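Uncharacterized ACR, COG1565 superfamily (Burkholderia thailandensis, PDB 4F3N) is of unknown function but belongs to a methyltransferase superfamily, binds S-adenosyl-L-homocysteine and may methylate protein arginine side chains. Local coordinates at residues Phe78-Tyr81 / Met82-Leu86; Asn214-Leu217 / Asp218-Val222; Pro119-Ala122 / Gln123-Arg127; Gly359-Ser362 / Gln363-Leu367. One frame throughout, in Å; residues are numbered along the deposited sequence.

Overall arrangement
All four contacts are local, each within one continuous run of chain. Interactions 1 and 3 are turns of helices 78-87 and 118-136, on opposite sides of the chain's centre with centres about 33 Å apart; both have a buried aromatic flank and a polar one, which carries charge in interaction 1 and a glutamine in interaction 3. Interaction 2, the nearest to the middle, is an irregular loop of acids and waters at the S-adenosyl-L-homocysteine site, and its Met220 and Val222 touch interaction 1. Interaction 4 is a buried strand-to-helix junction with a serine cap; its Gln363, Phe366 and Leu367 pack on interaction 3.

Interaction 1 (Phe78-Tyr81 / Met82-Leu86); sequences FSRY and MERVL
Helix 78-87 follows directly on the short strand 76-77, and residues 78-86 make up nearly all of it, with a buried flank of Phe78, Tyr81, Met82 and Val85 and a charged flank of Arg80, Glu83 and Arg84. Four backbone i to i+4 bonds run along it, from Met82 N to Phe78 O at 2.8 Å through to Val85 N to Tyr81 O. On the buried flank Val85 CG1 sits over one face of the Tyr81 ring, 3.9 Å from its centroid and 21° off the normal, a CH-pi contact. One turn back, Met82 SD comes obliquely to Phe78 CE1 at 3.9 Å, a Met-aromatic contact. The Tyr81 hydroxyl is bonded to the carbonyl of Pro328, and Phe245 and Phe329 meet its ring edge-to-face.

On the charged flank Arg80 bends at chi2 (59°), which brings its guanidinium alongside Arg84, whose CD lies over one face. Arg80 NH1 makes a long salt bridge to Glu83 OE1 at 3.6 Å, the two planes 80° apart, while a water accepts from NH1 at 2.8 Å in the guanidinium plane. Arg80 NE pairs with Glu68 of helix 52-71. With Arg84 NE 4.4 Å from Arg80 NH2, the two acids probably offset the like charges, and Glu68 ties this flank to the neighbouring helix.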
loop_
_atom_site.group_PDB
_atom_site.type_symbol
_atom_site.label_atom_id
_atom_site.label_comp_id
_atom_site.label_asym_id
_atom_site.label_seq_id
_atom_site.Cartn_x
_atom_site.Cartn_y
_atom_site.Cartn_z
ATOM N N PHE A 78 -1.389 -18.681 -3.526
ATOM C CA PHE A 78 -0.856 -17.556 -4.273
ATOM C C PHE A 78 -0.088 -16.597 -3.366
ATOM O O PHE A 78 0.892 -15.960 -3.803
ATOM C CB PHE A 78 -1.954 -16.809 -5.012
ATOM C CG PHE A 78 -1.422 -15.778 -5.945
ATOM C CD1 PHE A 78 -1.499 -14.439 -5.622
ATOM C CD2 PHE A 78 -0.756 -16.152 -7.130
ATOM C CE1 PHE A 78 -0.974 -13.483 -6.461
ATOM C CE2 PHE A 78 -0.198 -15.185 -7.940
ATOM C CZ PHE A 78 -0.300 -13.853 -7.591
ATOM N N SER A 79 -0.518 -16.505 -2.117
ATOM C CA SER A 79 0.170 -15.623 -1.127
ATOM C C SER A 79 1.658 -15.978 -1.033
ATOM O O SER A 79 2.525 -15.109 -0.892
ATOM C CB SER A 79 -0.491 -15.723 0.248
ATOM O OG SER A 79 -0.703 -17.099 0.640
ATOM N N ARG A 80 1.932 -17.273 -1.066
ATOM C CA ARG A 80 3.310 -17.753 -0.884
ATOM C C ARG A 80 4.136 -17.406 -2.147
ATOM O O ARG A 80 5.277 -16.962 -2.066
ATOM C CB ARG A 80 3.307 -19.240 -0.626
ATOM C CG ARG A 80 4.708 -19.830 -0.514
ATOM C CD ARG A 80 5.545 -19.227 0.599
ATOM N NE ARG A 80 6.817 -19.936 0.624
ATOM C CZ ARG A 80 7.857 -19.574 1.355
ATOM N NH1 ARG A 80 7.799 -18.506 2.164
ATOM N NH2 ARG A 80 8.972 -20.275 1.250
ATOM N N TYR A 81 3.540 -17.669 -3.309
ATOM C CA TYR A 81 4.128 -17.282 -4.573
ATOM C C TYR A 81 4.447 -15.792 -4.585
ATOM O O TYR A 81 5.580 -15.370 -4.890
ATOM C CB TYR A 81 3.202 -17.673 -5.752
ATOM C CG TYR A 81 3.736 -17.201 -7.067
ATOM C CD1 TYR A 81 4.643 -17.964 -7.778
ATOM C CD2 TYR A 81 3.359 -15.964 -7.592
ATOM C CE1 TYR A 81 5.167 -17.514 -9.004
ATOM C CE2 TYR A 81 3.893 -15.499 -8.764
ATOM C CZ TYR A 81 4.815 -16.247 -9.453
ATOM O OH TYR A 81 5.342 -15.765 -10.645
ATOM N N MET A 82 3.444 -14.988 -4.251
ATOM C CA MET A 82 3.594 -13.554 -4.299
ATOM C C MET A 82 4.639 -13.102 -3.277
ATOM O O MET A 82 5.467 -12.243 -3.552
ATOM C CB MET A 82 2.252 -12.887 -3.993
ATOM C CG MET A 82 2.240 -11.407 -4.252
ATOM S SD MET A 82 0.559 -10.819 -4.061
ATOM C CE MET A 82 0.870 -9.107 -3.663
ATOM N N GLU A 83 4.617 -13.713 -2.101
ATOM C CA GLU A 83 5.621 -13.339 -1.071
ATOM C C GLU A 83 7.029 -13.540 -1.606
ATOM O O GLU A 83 7.924 -12.672 -1.445
ATOM C CB GLU A 83 5.432 -14.131 0.203
ATOM C CG GLU A 83 6.541 -13.913 1.257
ATOM C CD GLU A 83 6.428 -14.886 2.414
ATOM O OE1 GLU A 83 5.491 -15.722 2.428
ATOM O OE2 GLU A 83 7.322 -14.867 3.294
ATOM N N ARG A 84 7.260 -14.683 -2.242
ATOM C CA ARG A 84 8.596 -14.990 -2.688
ATOM C C ARG A 84 9.064 -14.145 -3.895
ATOM O O ARG A 84 10.207 -13.652 -3.906
ATOM C CB ARG A 84 8.723 -16.511 -2.952
ATOM C CG ARG A 84 8.686 -17.358 -1.693
ATOM C CD ARG A 84 9.756 -16.958 -0.688
ATOM N NE ARG A 84 11.103 -17.294 -1.147
ATOM C CZ ARG A 84 12.220 -17.023 -0.458
ATOM N NH1 ARG A 84 13.409 -17.370 -0.938
ATOM N NH2 ARG A 84 12.154 -16.387 0.703
ATOM N N VAL A 85 8.203 -13.938 -4.888
ATOM C CA VAL A 85 8.639 -13.207 -6.082
ATOM C C VAL A 85 8.834 -11.726 -5.775
ATOM O O VAL A 85 9.674 -11.048 -6.406
ATOM C CB VAL A 85 7.734 -13.406 -7.315
ATOM C CG1 VAL A 85 7.600 -14.892 -7.660
ATOM C CG2 VAL A 85 6.383 -12.746 -7.110
ATOM N N LEU A 86 8.128 -11.214 -4.762
ATOM C CA LEU A 86 8.264 -9.821 -4.399
ATOM C C LEU A 86 9.367 -9.601 -3.351
ATOM O O LEU A 86 10.079 -8.617 -3.427
ATOM C CB LEU A 86 6.923 -9.255 -3.906
ATOM C CG LEU A 86 5.742 -9.180 -4.902
ATOM C CD1 LEU A 86 4.534 -8.509 -4.236
ATOM C CD2 LEU A 86 6.178 -8.388 -6.126
HETATM O O HOH W 1 2.631 -15.682 2.304
HETATM O O HOH W 2 9.780 -17.119 3.652
#

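Interaction 2 (Asn214-Leu217 / Asp218-Val222); sequences NEVL and DAMPV. With EDO (1,2-ethanediol), chain D.
A chi1 of 65° sets Asp218 CG between its own backbone N and carbonyl carbon, and this folds the carboxylate back over Glu215, whose side chain starts off beside its backbone N and then runs out extended. Asp218 OD2 ends up against the Glu215 backbone and stem, 3.4 Å from Glu215 CA, while the two carboxylate planes are turned 62° from each other. Glu215 OE1 and Asp218 OD2 approach to 4.0 Å, and one water lies between Glu215 OE1 and, more weakly, Asp218 OD2; a second lies 2.9 Å from both Glu215 O and Asp218 OD1, bridging backbone to side chain. Glu215 OE1 is also hydrogen-bonded to the hydroxyl of Thr113.

The loop follows strand 210-214 of the central sheet, at the strand's C-terminal end, where Rossmann-like methyltransferases bind their cofactor. Asn214 and Thr113 both bind S-adenosyl-L-homocysteine in another crystal structure of this protein; it is absent from this chain. Glu215 thus braces one of them directly. In this model Asn214 ND2 donates to a 1,2-ethanediol, probably from the crystallisation liquor, 3.0 Å from its O2 and nearly straight at 172°.

Farther on, the chain coils into a short 3-10 turn: Ala219 N bonds to Val216 O, and Met220 N to Leu217 O at 3.2 Å, each donor standing well above the acceptor's carbonyl plane. The extended Met220 chain lies back along this turn, its CG 3.4 Å from Val216 O and its SD near Leu217 CD2. Leu217 itself packs on Phe281 and Val282 of helix 276-288.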
loop_
_atom_site.group_PDB
_atom_site.type_symbol
_atom_site.label_atom_id
_atom_site.label_comp_id
_atom_site.label_asym_id
_atom_site.label_seq_id
_atom_site.Cartn_x
_atom_site.Cartn_y
_atom_site.Cartn_z
ATOM N N ASN A 214 1.932 4.513 2.901
ATOM C CA ASN A 214 1.556 4.990 1.600
ATOM C C ASN A 214 1.812 3.949 0.519
ATOM O O ASN A 214 2.965 3.621 0.272
ATOM C CB ASN A 214 2.432 6.194 1.343
ATOM C CG ASN A 214 2.148 6.843 0.054
ATOM O OD1 ASN A 214 0.992 6.982 -0.366
ATOM N ND2 ASN A 214 3.255 7.344 -0.590
ATOM N N GLU A 215 0.758 3.431 -0.104
ATOM C CA GLU A 215 0.887 2.336 -1.050
ATOM C C GLU A 215 1.704 1.151 -0.533
ATOM O O GLU A 215 2.537 0.588 -1.275
ATOM C CB GLU A 215 1.452 2.897 -2.367
ATOM C CG GLU A 215 0.379 3.638 -3.119
ATOM C CD GLU A 215 0.827 4.054 -4.507
ATOM O OE1 GLU A 215 0.993 3.171 -5.321
ATOM O OE2 GLU A 215 1.081 5.244 -4.692
ATOM N N VAL A 216 1.472 0.761 0.721
ATOM C CA VAL A 216 2.095 -0.430 1.253
ATOM C C VAL A 216 1.124 -1.588 1.404
ATOM O O VAL A 216 1.547 -2.747 1.225
ATOM C CB VAL A 216 2.867 -0.174 2.579
ATOM C CG1 VAL A 216 3.990 0.842 2.336
ATOM C CG2 VAL A 216 1.983 0.335 3.675
ATOM N N LEU A 217 -0.151 -1.318 1.671
ATOM C CA LEU A 217 -1.133 -2.395 1.816
ATOM C C LEU A 217 -1.336 -3.162 0.517
ATOM O O LEU A 217 -1.481 -4.437 0.541
ATOM C CB LEU A 217 -2.456 -1.866 2.335
ATOM C CG LEU A 217 -2.465 -1.251 3.752
ATOM C CD1 LEU A 217 -3.862 -0.716 4.049
ATOM C CD2 LEU A 217 -1.981 -2.195 4.875
ATOM N N ASP A 218 -1.245 -2.442 -0.609
ATOM C CA ASP A 218 -1.478 -3.032 -1.928
ATOM C C ASP A 218 -0.411 -4.043 -2.338
ATOM O O ASP A 218 -0.652 -4.804 -3.256
ATOM C CB ASP A 218 -1.654 -1.955 -3.002
ATOM C CG ASP A 218 -0.418 -1.134 -3.217
ATOM O OD1 ASP A 218 0.651 -1.737 -3.432
ATOM O OD2 ASP A 218 -0.481 0.131 -3.172
ATOM N N ALA A 219 0.727 -4.062 -1.646
ATOM C CA ALA A 219 1.858 -4.947 -2.056
ATOM C C ALA A 219 2.056 -6.080 -1.076
ATOM O O ALA A 219 2.987 -6.879 -1.223
ATOM C CB ALA A 219 3.137 -4.158 -2.178
ATOM N N MET A 220 1.156 -6.170 -0.103
ATOM C CA MET A 220 1.187 -7.305 0.824
ATOM C C MET A 220 0.517 -8.538 0.198
ATOM O O MET A 220 -0.444 -8.419 -0.567
ATOM C CB MET A 220 0.579 -6.912 2.136
ATOM C CG MET A 220 1.422 -5.815 2.765
ATOM S SD MET A 220 0.877 -5.280 4.363
ATOM C CE MET A 220 2.047 -3.980 4.732
ATOM N N PRO A 221 1.079 -9.723 0.466
ATOM C CA PRO A 221 0.604 -10.896 -0.258
ATOM C C PRO A 221 -0.885 -11.112 -0.117
ATOM O O PRO A 221 -1.450 -10.940 0.972
ATOM C CB PRO A 221 1.387 -12.036 0.425
ATOM C CG PRO A 221 2.645 -11.420 0.850
ATOM C CD PRO A 221 2.308 -10.009 1.227
ATOM N N VAL A 222 -1.523 -11.492 -1.216
ATOM C CA VAL A 222 -2.949 -11.827 -1.195
ATOM C C VAL A 222 -3.125 -13.303 -1.533
ATOM O O VAL A 222 -2.246 -13.904 -2.165
ATOM C CB VAL A 222 -3.779 -10.982 -2.178
ATOM C CG1 VAL A 222 -3.707 -9.491 -1.801
ATOM C CG2 VAL A 222 -3.347 -11.191 -3.662
HETATM C C1 EDO D . 2.286 10.953 -4.296
HETATM O O1 EDO D . 1.241 10.244 -4.910
HETATM C C2 EDO D . 2.512 10.338 -2.933
HETATM O O2 EDO D . 3.115 9.038 -3.029
HETATM O O HOH W 3 3.163 -0.378 -3.949
HETATM O O HOH W 4 1.402 0.502 -5.893
HETATM O O HOH W 5 -2.853 -6.689 0.189
#

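Interaction 3 (Pro119-Ala122 / Gln123-Arg127); sequences PLFA and QTLAR
Phe121 and Leu125 stand side by side one turn apart on helix 118-136, pointing the same way, and ring atom CE2 of Phe121 meets methyl CD2 of Leu125 at 3.9 Å. This is the tight side. Phe121 also lies against Leu151 of helix 150-161 and Leu397 of helix 384-398, and its side chain is about 4 Å from that of Asn214, which binds S-adenosyl-L-homocysteine. Ala122 and Ala126 turn only methyl groups toward helix 150-161.

The other side is looser, with Pro119 exposed and Gln123 partly so. Gln123 leaves beside its backbone N (chi1 -72°) and runs extended past the preceding turn: its CG touches Pro119 O at 3.1 Å, and the Gln123 and Leu120 side chains cross at about a right angle, Gln123 OE1 4.0 Å from Leu120 CD1.

Between the two lies buried Thr124. Its OG1 donates to Leu120 O at 3.0 Å, and its own backbone N reaches the same oxygen at 3.1 Å from the opposite face of the carbonyl plane. Two donors from one residue thus grip a single carbonyl, satisfying the threonine hydroxyl within its own helix and letting methyl CG2 face the apolar Leu367.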
loop_
_atom_site.group_PDB
_atom_site.type_symbol
_atom_site.label_atom_id
_atom_site.label_comp_id
_atom_site.label_asym_id
_atom_site.label_seq_id
_atom_site.Cartn_x
_atom_site.Cartn_y
_atom_site.Cartn_z
ATOM N N PRO A 119 6.380 15.847 -3.491
ATOM C CA PRO A 119 6.379 17.215 -2.876
ATOM C C PRO A 119 5.031 17.875 -2.545
ATOM O O PRO A 119 4.821 18.257 -1.418
ATOM C CB PRO A 119 7.130 18.082 -3.908
ATOM C CG PRO A 119 8.092 17.119 -4.530
ATOM C CD PRO A 119 7.357 15.776 -4.595
ATOM N N LEU A 120 4.141 18.029 -3.506
ATOM C CA LEU A 120 2.882 18.696 -3.234
ATOM C C LEU A 120 2.036 17.796 -2.311
ATOM O O LEU A 120 1.328 18.268 -1.415
ATOM C CB LEU A 120 2.175 18.948 -4.547
ATOM C CG LEU A 120 0.874 19.652 -4.375
ATOM C CD1 LEU A 120 1.118 21.122 -4.065
ATOM C CD2 LEU A 120 0.070 19.470 -5.650
ATOM N N PHE A 121 2.111 16.492 -2.558
ATOM C CA PHE A 121 1.433 15.508 -1.735
ATOM C C PHE A 121 1.884 15.589 -0.288
ATOM O O PHE A 121 1.050 15.732 0.626
ATOM C CB PHE A 121 1.592 14.096 -2.309
ATOM C CG PHE A 121 0.916 13.051 -1.488
ATOM C CD1 PHE A 121 -0.425 12.745 -1.688
ATOM C CD2 PHE A 121 1.628 12.338 -0.533
ATOM C CE1 PHE A 121 -1.061 11.770 -0.932
ATOM C CE2 PHE A 121 1.014 11.355 0.252
ATOM C CZ PHE A 121 -0.336 11.057 0.046
ATOM N N ALA A 122 3.201 15.572 -0.071
ATOM C CA ALA A 122 3.731 15.630 1.289
ATOM C C ALA A 122 3.402 16.968 1.978
ATOM O O ALA A 122 3.108 17.012 3.178
ATOM C CB ALA A 122 5.244 15.411 1.263
ATOM N N GLN A 123 3.495 18.073 1.239
ATOM C CA GLN A 123 3.147 19.367 1.796
ATOM C C GLN A 123 1.718 19.393 2.342
ATOM O O GLN A 123 1.446 19.979 3.364
ATOM C CB GLN A 123 3.296 20.467 0.760
ATOM C CG GLN A 123 4.723 20.809 0.406
ATOM C CD GLN A 123 4.714 22.004 -0.530
ATOM O OE1 GLN A 123 4.302 21.900 -1.687
ATOM N NE2 GLN A 123 5.034 23.167 0.011
ATOM N N THR A 124 0.808 18.771 1.607
ATOM C CA THR A 124 -0.572 18.724 2.007
ATOM C C THR A 124 -0.782 17.757 3.140
ATOM O O THR A 124 -1.476 18.089 4.092
ATOM C CB THR A 124 -1.468 18.361 0.808
ATOM O OG1 THR A 124 -1.206 19.306 -0.242
ATOM C CG2 THR A 124 -2.985 18.409 1.214
ATOM N N LEU A 125 -0.216 16.556 3.033
ATOM C CA LEU A 125 -0.355 15.538 4.110
ATOM C C LEU A 125 0.172 16.044 5.451
ATOM O O LEU A 125 -0.306 15.641 6.483
ATOM C CB LEU A 125 0.367 14.248 3.724
ATOM C CG LEU A 125 0.408 13.063 4.673
ATOM C CD1 LEU A 125 -1.015 12.589 4.954
ATOM C CD2 LEU A 125 1.285 11.932 4.058
ATOM N N ALA A 126 1.208 16.893 5.402
ATOM C CA ALA A 126 1.809 17.472 6.602
ATOM C C ALA A 126 0.768 18.146 7.487
ATOM O O ALA A 126 0.876 18.162 8.724
ATOM C CB ALA A 126 2.974 18.426 6.230
ATOM N N ARG A 127 -0.283 18.706 6.890
ATOM C CA ARG A 127 -1.298 19.381 7.708
ATOM C C ARG A 127 -2.103 18.478 8.647
ATOM O O ARG A 127 -2.070 18.684 9.869
ATOM C CB ARG A 127 -2.156 20.276 6.838
ATOM C CG ARG A 127 -1.268 21.392 6.294
ATOM C CD ARG A 127 -1.893 22.269 5.244
ATOM N NE ARG A 127 -0.858 23.170 4.701
ATOM C CZ ARG A 127 -1.108 24.229 3.943
ATOM N NH1 ARG A 127 -2.363 24.540 3.606
ATOM N NH2 ARG A 127 -0.089 24.981 3.518
#

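Interaction 4 (Gly359-Ser362 / Gln363-Leu367); sequences GYTS and QARFL
Strand 359-362 runs straight into helix 363-367, the segment axes turning through 110° and passing 5.1 Å apart at their closest, and the first helical bond here joins Phe366 N to Ser362 O. Ser362 is the N-cap. Its chi1 of 77° swings OG in between the backbone N and carbonyl carbon, where it accepts from Arg365 N at 3.2 Å and 163°, so side chain and carbonyl of one residue take successive N-H groups of the opening turn.

Thr361, a residue earlier, faces the helix with both branches. Its OG1 presses on the aliphatic stem of Arg365, 3.3 Å from CG, while being hydrogen-bonded to the carbonyl of Gly426; methyl CG2 rests on Phe366 CB at 3.9 Å. Strand 356-362, which ends here, is an outermost strand within this chain of the mixed sheet of the Rossmann-like methyltransferase fold, bonded through Gly359 and Thr361 to strand 407-414.

Beyond CB the Phe366 ring leads away from the strand, wedging against Leu125 and Pro128 of helix 118-136 and meeting Phe423 edge-to-face. Gln363 reaches out extended from the first turn, its NE2 bonded to the carbonyl of Leu397 and its OE1 resting on Phe121 CE1 at 3.8 Å.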
loop_
_atom_site.group_PDB
_atom_site.type_symbol
_atom_site.label_atom_id
_atom_site.label_comp_id
_atom_site.label_asym_id
_atom_site.label_seq_id
_atom_site.Cartn_x
_atom_site.Cartn_y
_atom_site.Cartn_z
ATOM N N GLY A 359 -11.060 8.420 10.295
ATOM C CA GLY A 359 -11.780 8.790 9.092
ATOM C C GLY A 359 -11.540 7.825 7.958
ATOM O O GLY A 359 -10.633 7.002 8.040
ATOM N N TYR A 360 -12.333 7.974 6.899
ATOM C CA TYR A 360 -12.242 7.213 5.635
ATOM C C TYR A 360 -12.871 8.070 4.533
ATOM O O TYR A 360 -14.040 8.424 4.630
ATOM C CB TYR A 360 -12.927 5.833 5.719
ATOM C CG TYR A 360 -13.081 5.231 4.391
ATOM C CD1 TYR A 360 -11.985 4.724 3.726
ATOM C CD2 TYR A 360 -14.280 5.270 3.730
ATOM C CE1 TYR A 360 -12.097 4.238 2.445
ATOM C CE2 TYR A 360 -14.400 4.782 2.457
ATOM C CZ TYR A 360 -13.303 4.264 1.818
ATOM O OH TYR A 360 -13.369 3.799 0.536
ATOM N N THR A 361 -12.093 8.428 3.518
ATOM C CA THR A 361 -12.626 9.204 2.421
ATOM C C THR A 361 -11.738 9.034 1.208
ATOM O O THR A 361 -10.730 8.304 1.270
ATOM C CB THR A 361 -12.828 10.687 2.812
ATOM O OG1 THR A 361 -13.664 11.316 1.824
ATOM C CG2 THR A 361 -11.483 11.385 2.945
ATOM N N SER A 362 -12.101 9.651 0.092
ATOM C CA SER A 362 -11.287 9.542 -1.113
ATOM C C SER A 362 -10.054 10.432 -0.971
ATOM O O SER A 362 -10.026 11.396 -0.215
ATOM C CB SER A 362 -12.080 9.886 -2.358
ATOM O OG SER A 362 -12.252 11.277 -2.489
ATOM N N GLN A 363 -8.972 10.074 -1.651
ATOM C CA GLN A 363 -7.799 10.958 -1.658
ATOM C C GLN A 363 -8.153 12.371 -2.087
ATOM O O GLN A 363 -7.637 13.329 -1.536
ATOM C CB GLN A 363 -6.740 10.400 -2.634
ATOM C CG GLN A 363 -5.533 11.310 -2.763
ATOM C CD GLN A 363 -4.357 10.606 -3.398
ATOM O OE1 GLN A 363 -3.714 9.782 -2.762
ATOM N NE2 GLN A 363 -4.060 10.936 -4.671
ATOM N N ALA A 364 -9.011 12.520 -3.088
ATOM C CA ALA A 364 -9.428 13.876 -3.503
ATOM C C ALA A 364 -10.021 14.675 -2.350
ATOM O O ALA A 364 -9.619 15.808 -2.080
ATOM C CB ALA A 364 -10.431 13.839 -4.648
ATOM N N ARG A 365 -10.959 14.066 -1.642
ATOM C CA ARG A 365 -11.660 14.760 -0.582
ATOM C C ARG A 365 -10.685 15.047 0.554
ATOM O O ARG A 365 -10.699 16.125 1.120
ATOM C CB ARG A 365 -12.799 13.886 -0.104
ATOM C CG ARG A 365 -13.676 14.479 0.958
ATOM C CD ARG A 365 -14.526 15.585 0.394
ATOM N NE ARG A 365 -13.850 16.848 0.447
ATOM C CZ ARG A 365 -14.418 18.002 0.119
ATOM N NH1 ARG A 365 -13.706 19.115 0.199
ATOM N NH2 ARG A 365 -15.689 18.034 -0.318
ATOM N N PHE A 366 -9.800 14.101 0.866
ATOM C CA PHE A 366 -8.827 14.269 1.953
ATOM C C PHE A 366 -7.879 15.449 1.637
ATOM O O PHE A 366 -7.668 16.337 2.471
ATOM C CB PHE A 366 -8.051 12.959 2.126
ATOM C CG PHE A 366 -6.987 12.984 3.201
ATOM C CD1 PHE A 366 -7.290 12.621 4.521
ATOM C CD2 PHE A 366 -5.688 13.310 2.883
ATOM C CE1 PHE A 366 -6.288 12.569 5.496
ATOM C CE2 PHE A 366 -4.708 13.264 3.856
ATOM C CZ PHE A 366 -5.006 12.888 5.161
ATOM N N LEU A 367 -7.350 15.451 0.409
ATOM C CA LEU A 367 -6.381 16.472 -0.028
ATOM C C LEU A 367 -7.060 17.836 -0.154
ATOM O O LEU A 367 -6.482 18.857 0.244
ATOM C CB LEU A 367 -5.680 16.076 -1.321
ATOM C CG LEU A 367 -4.717 14.895 -1.241
ATOM C CD1 LEU A 367 -4.063 14.570 -2.590
ATOM C CD2 LEU A 367 -3.609 15.150 -0.192
#